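Local atomic coordinates of conserved hypothetical protein (PDB entry 2GK4), a protein that is of unproven function but probably takes part in coenzyme A biosynthesis from pantothenate, as a phosphopantothenate-cysteine ligase-like protein. Residues Glu15-Asp18 against Ser19-Ile23; Thr28-Leu31 against Gly32-Thr36; Ile49-Lys52 against Arg53-Lys56; Ser112-Lys115 against Glu116-Ser119; Ala125-Ser128 against Ser129-Val133. One frame throughout, in Å; residues are numbered along the deposited sequence.

In the fold
The five contacts are all local, each made within one continuous run of chain, and their chemistry follows their place in the fold. Contacts 2 and 3 belong to the alpha/beta body, a helix start and the turn after strand 45-50 of the main sheet; their centres lie about 9 Å apart and they touch. Contact 1 closes a beta hairpin that reaches the second subunit. Contacts 4 and 5 have centres about 29 and 33 Å from the chain centre, both between helix 105-110 and strand 133-140. Contact 5 is a surface contact, the others partly buried. Apolar contacts accompany the helical bonds of contact 2, 3-10 bonds and an Asx turn shape contact 4, carboxylates organise contacts 1 and 5, and an ammonium contact 3.

Contact 1: Glu15-Asp18 against Ser19-Ile23; sequences EAID and SVRSI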
loop_
_atom_site.group_PDB
_atom_site.type_symbol
_atom_site.label_atom_id
_atom_site.label_comp_id
_atom_site.label_asym_id
_atom_site.label_seq_id
_atom_site.Cartn_x
_atom_site.Cartn_y
_atom_site.Cartn_z
ATOM N N GLU A 15 -0.950 -1.134 7.445
ATOM C CA GLU A 15 -0.636 -2.134 8.468
ATOM C C GLU A 15 0.131 -3.296 7.802
ATOM O O GLU A 15 -0.413 -3.968 6.934
ATOM C CB GLU A 15 -1.942 -2.628 9.105
ATOM C CG GLU A 15 -2.834 -1.520 9.685
ATOM C CD GLU A 15 -2.223 -0.814 10.881
ATOM O OE1 GLU A 15 -1.675 -1.512 11.788
ATOM O OE2 GLU A 15 -2.316 0.438 10.918
ATOM N N ALA A 16 1.384 -3.524 8.206
ATOM C CA ALA A 16 2.224 -4.544 7.543
ATOM C C ALA A 16 1.687 -5.959 7.726
ATOM O O ALA A 16 1.266 -6.355 8.828
ATOM C CB ALA A 16 3.675 -4.452 8.012
ATOM N N ILE A 17 1.661 -6.701 6.629
ATOM C CA ILE A 17 1.324 -8.123 6.660
ATOM C C ILE A 17 2.619 -8.923 6.754
ATOM O O ILE A 17 2.759 -9.850 7.570
ATOM C CB ILE A 17 0.534 -8.542 5.402
ATOM C CG1 ILE A 17 -0.878 -7.949 5.455
ATOM C CG2 ILE A 17 0.430 -10.063 5.309
ATOM C CD1 ILE A 17 -1.621 -7.993 4.110
ATOM N N ASP A 18 3.561 -8.568 5.910
ATOM C CA ASP A 18 4.838 -9.241 5.902
ATOM C C ASP A 18 5.833 -8.206 5.459
ATOM O O ASP A 18 5.574 -6.999 5.578
ATOM C CB ASP A 18 4.803 -10.469 4.976
ATOM C CG ASP A 18 4.429 -10.118 3.530
ATOM O OD1 ASP A 18 4.981 -9.143 2.940
ATOM O OD2 ASP A 18 3.610 -10.863 2.970
ATOM N N SER A 19 6.966 -8.654 4.921
ATOM C CA SER A 19 8.050 -7.723 4.612
ATOM C C SER A 19 7.683 -6.803 3.465
ATOM O O SER A 19 8.080 -5.630 3.453
ATOM C CB SER A 19 9.373 -8.464 4.322
ATOM O OG SER A 19 9.281 -9.341 3.204
ATOM N N VAL A 20 6.902 -7.321 2.514
ATOM C CA VAL A 20 6.542 -6.550 1.318
ATOM C C VAL A 20 5.098 -5.994 1.335
ATOM O O VAL A 20 4.868 -4.831 0.951
ATOM C CB VAL A 20 6.857 -7.374 0.024
ATOM C CG1 VAL A 20 6.365 -6.656 -1.226
ATOM C CG2 VAL A 20 8.387 -7.607 -0.076
ATOM N N ARG A 21 4.154 -6.776 1.853
ATOM C CA ARG A 21 2.727 -6.444 1.694
ATOM C C ARG A 21 2.178 -5.760 2.941
ATOM O O ARG A 21 2.597 -6.082 4.047
ATOM C CB ARG A 21 1.920 -7.715 1.399
ATOM C CG ARG A 21 2.317 -8.397 0.103
ATOM C CD ARG A 21 1.435 -9.623 -0.155
ATOM N NE ARG A 21 1.500 -10.605 0.929
ATOM C CZ ARG A 21 0.701 -11.666 1.041
ATOM N NH1 ARG A 21 -0.238 -11.915 0.130
ATOM N NH2 ARG A 21 0.856 -12.497 2.066
ATOM N N SER A 22 1.237 -4.834 2.735
ATOM C CA SER A 22 0.478 -4.200 3.823
ATOM C C SER A 22 -0.977 -4.149 3.455
ATOM O O SER A 22 -1.302 -4.249 2.256
ATOM C CB SER A 22 0.978 -2.765 3.979
ATOM O OG SER A 22 2.304 -2.792 4.518
ATOM N N ILE A 23 -1.853 -4.029 4.454
ATOM C CA ILE A 23 -3.233 -3.655 4.145
ATOM C C ILE A 23 -3.331 -2.182 4.506
ATOM O O ILE A 23 -3.028 -1.763 5.643
ATOM C CB ILE A 23 -4.268 -4.504 4.904
ATOM C CG1 ILE A 23 -5.687 -4.004 4.609
ATOM C CG2 ILE A 23 -3.963 -4.578 6.430
ATOM C CD1 ILE A 23 -6.756 -5.035 5.040
HETATM O O HOH W 1 3.058 -13.014 3.975
#
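A beta hairpin, strand 14-16 turning back into strand 21-25, is closed here by D18 and R21 at its loop end. E15 and I23 form an antiparallel hydrogen-bonded pair, with E15 N to I23 O at 2.8 Å and I23 N to E15 O at 2.9 Å; A16 and S22 make the next, non-hydrogen-bonded pair. R21 O then takes two donors on the same face of its carbonyl plane, I17 N at 2.8 Å and D18 N at 3.3 Å. The D18 carboxylate folds inward, its CG set between backbone N and carbonyl carbon (chi1 58°), which carries OD1 over the turn. There OD1 accepts V20 N nearly in line with its C-O bond and R21 N from above the carboxylate plane, so one oxygen pins two successive amides. I17 and I23 pack against P99 of strand 97-104, while R21 to I23 extend the ladder into a strand of the second subunit, whose S95 receives R21 NH1. D18 OD2 serves the side chain: the guanidinium of R21 lies only 13° from the carboxylate plane, and the salt bridge runs from R21 NE to the syn side of D18 OD2, somewhat out of the carboxylate plane, at 2.9 Å.

Contact 2: Thr28-Leu31 against Gly32-Thr36; sequences TGHL and GKIIT
The backbone enters helix 30-41 with G29 at the N-cap, and the first i to i+4 bonds follow in order, K33 N to G29 O at 3.0 Å, I34 N to H30 O at 3.1 Å and I35 N to L31 O at 2.9 Å. G29 itself has positive phi (62°), a conformation easily reached without a side chain. One turn apart on the helix surface, H30 and I34 meet as a CH-pi pair: I34 CD1 lies over one face of the imidazole, 4.0 Å from its centroid and 22° off the ring normal, displaced toward the rim and closest to NE2. The ring gets there because its CG stands opposite the backbone N (chi1 -168°), which swings it along the helix toward the next turn. L31 and I35 repeat the same spacing without a ring, L31 CG resting 3.9 Å from I35 CD1. I35 CG1 also comes within 3.4 Å of L31 O. Further on, G32 O accepts both T36 N and the hydroxyl T36 OG1, the latter at 2.9 Å, from opposite faces of the carbonyl plane. Around this turn, L31 and I35 meet F160 of strand 156-163, the H30-I34 pair lies against helix 216-228, and K33 NZ pairs with E37. The two bonds to G32 O imply that this carbonyl is doubly satisfied, and that the T36 hydroxyl, held to the helix backbone, is restrained in its rotation.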
loop_
_atom_site.group_PDB
_atom_site.type_symbol
_atom_site.label_atom_id
_atom_site.label_comp_id
_atom_site.label_asym_id
_atom_site.label_seq_id
_atom_site.Cartn_x
_atom_site.Cartn_y
_atom_site.Cartn_z
ATOM N N THR A 28 -5.518 9.429 -0.454
ATOM C CA THR A 28 -4.350 10.280 -0.739
ATOM C C THR A 28 -4.425 11.633 -0.026
ATOM O O THR A 28 -3.569 12.495 -0.220
ATOM C CB THR A 28 -4.121 10.456 -2.228
ATOM O OG1 THR A 28 -5.317 10.968 -2.813
ATOM C CG2 THR A 28 -3.759 9.100 -2.884
ATOM N N GLY A 29 -5.441 11.817 0.805
ATOM C CA GLY A 29 -5.473 12.993 1.688
ATOM C C GLY A 29 -5.510 14.341 0.965
ATOM O O GLY A 29 -5.017 15.341 1.486
ATOM N N HIS A 30 -6.101 14.381 -0.231
ATOM C CA HIS A 30 -6.259 15.659 -0.947
ATOM C C HIS A 30 -6.962 16.735 -0.117
ATOM O O HIS A 30 -6.564 17.889 -0.109
ATOM C CB HIS A 30 -6.978 15.464 -2.283
ATOM C CG HIS A 30 -6.927 16.661 -3.185
ATOM N ND1 HIS A 30 -7.923 16.944 -4.096
ATOM C CD2 HIS A 30 -6.003 17.649 -3.323
ATOM C CE1 HIS A 30 -7.617 18.048 -4.757
ATOM N NE2 HIS A 30 -6.459 18.497 -4.310
ATOM N N LEU A 31 -8.023 16.367 0.578
ATOM C CA LEU A 31 -8.747 17.362 1.358
ATOM C C LEU A 31 -7.890 17.896 2.511
ATOM O O LEU A 31 -7.823 19.111 2.723
ATOM C CB LEU A 31 -10.048 16.779 1.830
ATOM C CG LEU A 31 -10.960 17.710 2.626
ATOM C CD1 LEU A 31 -11.317 19.003 1.879
ATOM C CD2 LEU A 31 -12.212 16.909 2.956
ATOM N N GLY A 32 -7.170 16.997 3.186
ATOM C CA GLY A 32 -6.194 17.386 4.201
ATOM C C GLY A 32 -5.176 18.401 3.702
ATOM O O GLY A 32 -4.846 19.368 4.400
ATOM N N LYS A 33 -4.679 18.173 2.487
ATOM C CA LYS A 33 -3.732 19.086 1.862
ATOM C C LYS A 33 -4.338 20.470 1.685
ATOM O O LYS A 33 -3.708 21.463 2.036
ATOM C CB LYS A 33 -3.254 18.519 0.511
ATOM C CG LYS A 33 -2.375 19.493 -0.300
ATOM C CD LYS A 33 -1.939 18.813 -1.582
ATOM C CE LYS A 33 -0.985 19.672 -2.355
ATOM N NZ LYS A 33 -1.739 20.750 -3.074
ATOM N N ILE A 34 -5.572 20.544 1.179
ATOM C CA ILE A 34 -6.207 21.851 0.910
ATOM C C ILE A 34 -6.502 22.577 2.218
ATOM O O ILE A 34 -6.286 23.793 2.331
ATOM C CB ILE A 34 -7.502 21.703 0.071
ATOM C CG1 ILE A 34 -7.180 21.126 -1.328
ATOM C CG2 ILE A 34 -8.201 23.071 -0.103
ATOM C CD1 ILE A 34 -8.441 20.779 -2.141
ATOM N N ILE A 35 -6.951 21.836 3.226
ATOM C CA ILE A 35 -7.202 22.445 4.531
ATOM C C ILE A 35 -5.918 23.046 5.089
ATOM O O ILE A 35 -5.904 24.192 5.554
ATOM C CB ILE A 35 -7.823 21.412 5.488
ATOM C CG1 ILE A 35 -9.265 21.128 4.994
ATOM C CG2 ILE A 35 -7.810 21.941 6.942
ATOM C CD1 ILE A 35 -9.880 19.839 5.651
ATOM N N THR A 36 -4.841 22.275 5.004
ATOM C CA THR A 36 -3.547 22.715 5.519
ATOM C C THR A 36 -3.080 23.967 4.779
ATOM O O THR A 36 -2.675 24.936 5.431
ATOM C CB THR A 36 -2.499 21.581 5.456
ATOM O OG1 THR A 36 -2.952 20.467 6.254
ATOM C CG2 THR A 36 -1.122 22.061 5.994
#

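Contact 3: Ile49-Lys52 against Arg53-Lys56; sequences ITTK and RALK
K56 curls back over the turn so that its ammonium meets the carbonyls of T51 and A54, and more weakly that of K52, while its aliphatic part passes obliquely across T50. Bends at chi2 (-74°) and chi4 (-59°) produce this return, bringing K56 CE to 3.8 Å from T50 CG2 and aiming NZ at the peptide oxygens. T51 O receives K56 NZ in its carbonyl plane at 2.8 Å, and A54 O is bonded at the same length. T51 O also takes A54 N, at 3.3 Å, from well above its plane, the closing bond of a type I beta turn from T51 to A54. A54 CB lies near both threonine hydroxyls, 3.1 Å from T50 OG1, a tight approach, and 3.9 Å from T51 OG1. Each hydroxyl is bonded further off, T50 OG1 to S10 and T51 OG1 to G12 N, and a water bound to T51 OG1 also accepts, weakly, from R53 N. The turn follows strand 45-50 of the main sheet, T50 bonding through its backbone to R66 of strand 63-67 and I68 just beyond it, while L55 packs on H30 and K33 of helix 30-41.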
loop_
_atom_site.group_PDB
_atom_site.type_symbol
_atom_site.label_atom_id
_atom_site.label_comp_id
_atom_site.label_asym_id
_atom_site.label_seq_id
_atom_site.Cartn_x
_atom_site.Cartn_y
_atom_site.Cartn_z
ATOM N N ILE A 49 0.333 15.579 10.497
ATOM C CA ILE A 49 0.648 14.168 10.599
ATOM C C ILE A 49 0.076 13.517 9.350
ATOM O O ILE A 49 -1.132 13.633 9.062
ATOM C CB ILE A 49 0.016 13.550 11.863
ATOM C CG1 ILE A 49 0.466 14.330 13.106
ATOM C CG2 ILE A 49 0.326 12.036 11.962
ATOM C CD1 ILE A 49 1.982 14.455 13.262
ATOM N N THR A 50 0.942 12.865 8.592
ATOM C CA THR A 50 0.524 12.323 7.316
ATOM C C THR A 50 1.288 11.023 6.980
ATOM O O THR A 50 1.970 10.446 7.837
ATOM C CB THR A 50 0.602 13.464 6.244
ATOM O OG1 THR A 50 -0.018 13.058 5.016
ATOM C CG2 THR A 50 2.089 13.903 6.030
ATOM N N THR A 51 1.137 10.546 5.752
ATOM C CA THR A 51 1.551 9.181 5.406
ATOM C C THR A 51 2.265 9.226 4.063
ATOM O O THR A 51 2.274 10.279 3.377
ATOM C CB THR A 51 0.343 8.179 5.443
ATOM O OG1 THR A 51 -0.640 8.528 4.437
ATOM C CG2 THR A 51 -0.323 8.214 6.785
ATOM N N LYS A 52 2.943 8.124 3.740
ATOM C CA LYS A 52 3.799 8.064 2.567
ATOM C C LYS A 52 3.092 8.400 1.251
ATOM O O LYS A 52 3.614 9.185 0.459
ATOM C CB LYS A 52 4.492 6.694 2.489
ATOM C CG LYS A 52 5.749 6.717 1.642
ATOM C CD LYS A 52 6.820 7.648 2.239
ATOM C CE LYS A 52 8.216 7.238 1.779
ATOM N NZ LYS A 52 9.294 7.650 2.741
ATOM N N ARG A 53 1.914 7.822 1.038
ATOM C CA ARG A 53 1.150 7.990 -0.199
ATOM C C ARG A 53 0.290 9.261 -0.257
ATOM O O ARG A 53 -0.361 9.542 -1.281
ATOM C CB ARG A 53 0.274 6.747 -0.417
ATOM C CG ARG A 53 1.058 5.424 -0.347
ATOM C CD ARG A 53 0.168 4.262 0.070
ATOM N NE ARG A 53 -0.655 3.763 -1.030
ATOM C CZ ARG A 53 -1.852 4.241 -1.371
ATOM N NH1 ARG A 53 -2.506 3.700 -2.397
ATOM N NH2 ARG A 53 -2.398 5.247 -0.700
ATOM N N ALA A 54 0.257 10.031 0.831
ATOM C CA ALA A 54 -0.562 11.231 0.861
ATOM C C ALA A 54 0.020 12.361 0.016
ATOM O O ALA A 54 1.231 12.517 -0.060
ATOM C CB ALA A 54 -0.762 11.720 2.284
ATOM N N LEU A 55 -0.868 13.146 -0.579
ATOM C CA LEU A 55 -0.511 14.389 -1.264
ATOM C C LEU A 55 -0.005 15.360 -0.225
ATOM O O LEU A 55 -0.643 15.564 0.777
ATOM C CB LEU A 55 -1.742 14.978 -1.975
ATOM C CG LEU A 55 -2.274 14.094 -3.112
ATOM C CD1 LEU A 55 -3.632 14.628 -3.643
ATOM C CD2 LEU A 55 -1.236 13.976 -4.223
ATOM N N LYS A 56 1.152 15.953 -0.456
ATOM C CA LYS A 56 1.702 16.860 0.552
ATOM C C LYS A 56 1.562 18.319 0.134
ATOM O O LYS A 56 1.793 18.660 -1.025
ATOM C CB LYS A 56 3.201 16.574 0.810
ATOM C CG LYS A 56 3.599 15.106 1.022
ATOM C CD LYS A 56 3.166 14.582 2.396
ATOM C CE LYS A 56 3.750 13.191 2.656
ATOM N NZ LYS A 56 3.367 12.147 1.665
HETATM O O HOH W 2 -0.536 6.379 2.785
#

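Contact 4: Ser112-Lys115 against Glu116-Ser119; sequences SNLK and EFLS
Three successive i to i+3 bonds, with no i to i+4 bond among them, join E116, F117 and L118 to N113, L114 and K115 and mark residues 114-118 as a short 3-10 helix. The lengths are nearly equal, 3.0 Å for E116 N to N113 O and 3.1 Å for both F117 N to L114 O and L118 N to K115 O. In each the donor stands above the carbonyl plane rather than on a lone pair, as is common in the tight 3-10 winding. N113 opens the turn: its OD1 accepts K115 N at 3.3 Å, an Asx turn. E116 folds back over this start, its CG between backbone N and carbonyl carbon (chi1 78°), so that CG lies 3.2 Å from N113 O. A water links its carboxylate to the chain, accepting from S112 N at 2.8 Å and donating to E116 OE2. Beyond, L114 and F117 cross obliquely, L114 CD1 touching F117 CE1 at 4.0 Å, and the CG of E116 sits over the centre of one face of the F117 ring. That ring is stacked on F137, while L118 packs on V133 of the second subunit. E116 OE2 also accepts from S111 and OE1 pairs with K120, which should help keep the carboxylate ionised; the water and these partners together should restrict its rotation.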
loop_
_atom_site.group_PDB
_atom_site.type_symbol
_atom_site.label_atom_id
_atom_site.label_comp_id
_atom_site.label_asym_id
_atom_site.label_seq_id
_atom_site.Cartn_x
_atom_site.Cartn_y
_atom_site.Cartn_z
ATOM N N SER A 112 -10.830 -26.319 15.024
ATOM C CA SER A 112 -12.116 -26.514 15.695
ATOM C C SER A 112 -12.544 -25.260 16.465
ATOM O O SER A 112 -13.610 -25.211 17.072
ATOM C CB SER A 112 -12.042 -27.731 16.633
ATOM O OG SER A 112 -10.922 -27.676 17.501
ATOM N N ASN A 113 -11.703 -24.231 16.441
ATOM C CA ASN A 113 -12.059 -22.970 17.055
ATOM C C ASN A 113 -11.131 -21.887 16.523
ATOM O O ASN A 113 -9.956 -21.820 16.883
ATOM C CB ASN A 113 -11.991 -23.037 18.586
ATOM C CG ASN A 113 -12.564 -21.790 19.254
ATOM O OD1 ASN A 113 -12.883 -20.793 18.602
ATOM N ND2 ASN A 113 -12.722 -21.855 20.567
ATOM N N LEU A 114 -11.680 -21.060 15.653
ATOM C CA LEU A 114 -10.896 -20.062 14.911
ATOM C C LEU A 114 -10.280 -18.976 15.796
ATOM O O LEU A 114 -9.304 -18.320 15.412
ATOM C CB LEU A 114 -11.788 -19.436 13.848
ATOM C CG LEU A 114 -11.829 -20.062 12.449
ATOM C CD1 LEU A 114 -11.576 -21.532 12.371
ATOM C CD2 LEU A 114 -13.078 -19.646 11.650
ATOM N N LYS A 115 -10.850 -18.784 16.984
ATOM C CA LYS A 115 -10.276 -17.823 17.928
ATOM C C LYS A 115 -8.844 -18.222 18.331
ATOM O O LYS A 115 -8.055 -17.356 18.744
ATOM C CB LYS A 115 -11.203 -17.639 19.143
ATOM C CG LYS A 115 -12.558 -17.065 18.727
ATOM C CD LYS A 115 -13.456 -16.568 19.887
ATOM C CE LYS A 115 -14.790 -16.062 19.306
ATOM N NZ LYS A 115 -15.916 -16.118 20.290
ATOM N N GLU A 116 -8.497 -19.508 18.169
ATOM C CA GLU A 116 -7.131 -19.990 18.461
ATOM C C GLU A 116 -6.088 -19.168 17.692
ATOM O O GLU A 116 -4.992 -18.945 18.184
ATOM C CB GLU A 116 -6.938 -21.483 18.143
ATOM C CG GLU A 116 -6.738 -21.829 16.638
ATOM C CD GLU A 116 -6.467 -23.336 16.353
ATOM O OE1 GLU A 116 -5.396 -23.850 16.752
ATOM O OE2 GLU A 116 -7.301 -23.993 15.686
ATOM N N PHE A 117 -6.462 -18.715 16.498
ATOM C CA PHE A 117 -5.529 -18.051 15.589
ATOM C C PHE A 117 -5.129 -16.659 16.057
ATOM O O PHE A 117 -4.096 -16.126 15.622
ATOM C CB PHE A 117 -6.099 -18.006 14.171
ATOM C CG PHE A 117 -6.215 -19.366 13.521
ATOM C CD1 PHE A 117 -7.445 -19.849 13.118
ATOM C CD2 PHE A 117 -5.099 -20.150 13.316
ATOM C CE1 PHE A 117 -7.563 -21.108 12.523
ATOM C CE2 PHE A 117 -5.199 -21.405 12.717
ATOM C CZ PHE A 117 -6.436 -21.885 12.323
ATOM N N LEU A 118 -5.915 -16.083 16.959
ATOM C CA LEU A 118 -5.621 -14.735 17.463
ATOM C C LEU A 118 -4.463 -14.704 18.456
ATOM O O LEU A 118 -3.933 -13.619 18.776
ATOM C CB LEU A 118 -6.837 -14.097 18.131
ATOM C CG LEU A 118 -8.201 -14.112 17.455
ATOM C CD1 LEU A 118 -9.197 -13.312 18.300
ATOM C CD2 LEU A 118 -8.113 -13.561 16.066
ATOM N N SER A 119 -4.097 -15.876 18.968
ATOM C CA SER A 119 -3.042 -15.958 19.965
ATOM C C SER A 119 -1.776 -16.589 19.387
ATOM O O SER A 119 -0.844 -16.926 20.130
ATOM C CB SER A 119 -3.527 -16.726 21.184
ATOM O OG SER A 119 -3.712 -18.078 20.839
HETATM O O HOH W 3 -8.461 -26.293 16.540
#

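Contact 5: Ala125-Ser128 against Ser129-Val133; sequences AKIS and STDEV
S129 and T130 are the two middle residues of the turn that brings D131 back against S128. D131 then ends this type I beta turn running from S128, its N bonded to S128 O at 3.0 Å with the donor well above the carbonyl plane. Its side chain returns the grip: D131 OD1 accepts S128 N at 2.9 Å in a nearly straight bond, 169° at the hydrogen, approached from above the carboxylate plane. The two residues therefore hold each other through a pair of opposed bonds, main chain one way and side chain the other. I127 approaches the same oxygen obliquely, its CG2 3.8 Å from D131 OD1. OD1 is also weakly bonded by Q134 NE2, and OD2 lies near the like-charged E106 OE2, which would probably raise the pKa of one of the two. The O of D131 accepts the hydroxyl of Y97 of the second subunit, E132 bonds to that chain through its backbone, and V133, starting strand 133-140, packs on L118 of that subunit.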
loop_
_atom_site.group_PDB
_atom_site.type_symbol
_atom_site.label_atom_id
_atom_site.label_comp_id
_atom_site.label_asym_id
_atom_site.label_seq_id
_atom_site.Cartn_x
_atom_site.Cartn_y
_atom_site.Cartn_z
ATOM N N ALA A 125 2.873 -20.428 11.244
ATOM C CA ALA A 125 1.883 -20.694 10.204
ATOM C C ALA A 125 2.273 -21.779 9.204
ATOM O O ALA A 125 3.435 -21.889 8.801
ATOM C CB ALA A 125 1.522 -19.428 9.479
ATOM N N LYS A 126 1.276 -22.571 8.817
ATOM C CA LYS A 126 1.404 -23.538 7.729
ATOM C C LYS A 126 0.939 -22.882 6.423
ATOM O O LYS A 126 -0.255 -22.910 6.090
ATOM C CB LYS A 126 0.574 -24.785 8.041
ATOM C CG LYS A 126 0.682 -25.254 9.488
ATOM C CD LYS A 126 -0.043 -26.567 9.697
ATOM C CE LYS A 126 0.074 -27.020 11.132
ATOM N NZ LYS A 126 -0.391 -28.424 11.284
ATOM N N ILE A 127 1.895 -22.276 5.717
ATOM C CA ILE A 127 1.670 -21.508 4.485
ATOM C C ILE A 127 2.671 -21.913 3.411
ATOM O O ILE A 127 3.859 -22.068 3.702
ATOM C CB ILE A 127 1.900 -19.974 4.678
ATOM C CG1 ILE A 127 2.653 -19.683 5.981
ATOM C CG2 ILE A 127 0.601 -19.190 4.567
ATOM C CD1 ILE A 127 3.541 -18.449 5.920
ATOM N N SER A 128 2.188 -22.055 2.177
ATOM C CA SER A 128 3.020 -22.430 1.029
ATOM C C SER A 128 2.524 -21.764 -0.255
ATOM O O SER A 128 1.348 -21.408 -0.361
ATOM C CB SER A 128 3.017 -23.952 0.833
ATOM O OG SER A 128 3.095 -24.643 2.070
ATOM N N SER A 129 3.420 -21.616 -1.235
ATOM C CA SER A 129 3.044 -21.115 -2.559
ATOM C C SER A 129 2.062 -22.065 -3.267
ATOM O O SER A 129 1.402 -21.681 -4.245
ATOM C CB SER A 129 4.292 -20.884 -3.418
ATOM O OG SER A 129 5.058 -22.075 -3.547
ATOM N N THR A 130 1.956 -23.293 -2.758
ATOM C CA THR A 130 0.994 -24.255 -3.284
ATOM C C THR A 130 -0.436 -23.994 -2.812
ATOM O O THR A 130 -1.384 -24.452 -3.458
ATOM C CB THR A 130 1.393 -25.730 -2.975
ATOM O OG1 THR A 130 1.582 -25.909 -1.565
ATOM C CG2 THR A 130 2.678 -26.104 -3.707
ATOM N N ASP A 131 -0.601 -23.273 -1.695
ATOM C CA ASP A 131 -1.944 -22.946 -1.195
ATOM C C ASP A 131 -2.710 -22.235 -2.296
ATOM O O ASP A 131 -2.244 -21.225 -2.830
ATOM C CB ASP A 131 -1.900 -22.018 0.033
ATOM C CG ASP A 131 -1.120 -22.594 1.205
ATOM O OD1 ASP A 131 -0.668 -21.787 2.050
ATOM O OD2 ASP A 131 -0.959 -23.828 1.307
ATOM N N GLU A 132 -3.875 -22.749 -2.652
ATOM C CA GLU A 132 -4.732 -22.013 -3.561
ATOM C C GLU A 132 -5.358 -20.802 -2.875
ATOM O O GLU A 132 -5.739 -19.835 -3.529
ATOM C CB GLU A 132 -5.827 -22.906 -4.133
ATOM C CG GLU A 132 -5.665 -23.186 -5.632
ATOM C CD GLU A 132 -5.772 -21.912 -6.481
ATOM O OE1 GLU A 132 -6.728 -21.110 -6.271
ATOM O OE2 GLU A 132 -4.890 -21.714 -7.353
ATOM N N VAL A 133 -5.492 -20.878 -1.557
ATOM C CA VAL A 133 -6.161 -19.821 -0.807
ATOM C C VAL A 133 -5.365 -19.527 0.445
ATOM O O VAL A 133 -4.912 -20.448 1.131
ATOM C CB VAL A 133 -7.632 -20.219 -0.444
ATOM C CG1 VAL A 133 -8.304 -19.159 0.454
ATOM C CG2 VAL A 133 -8.469 -20.408 -1.693
#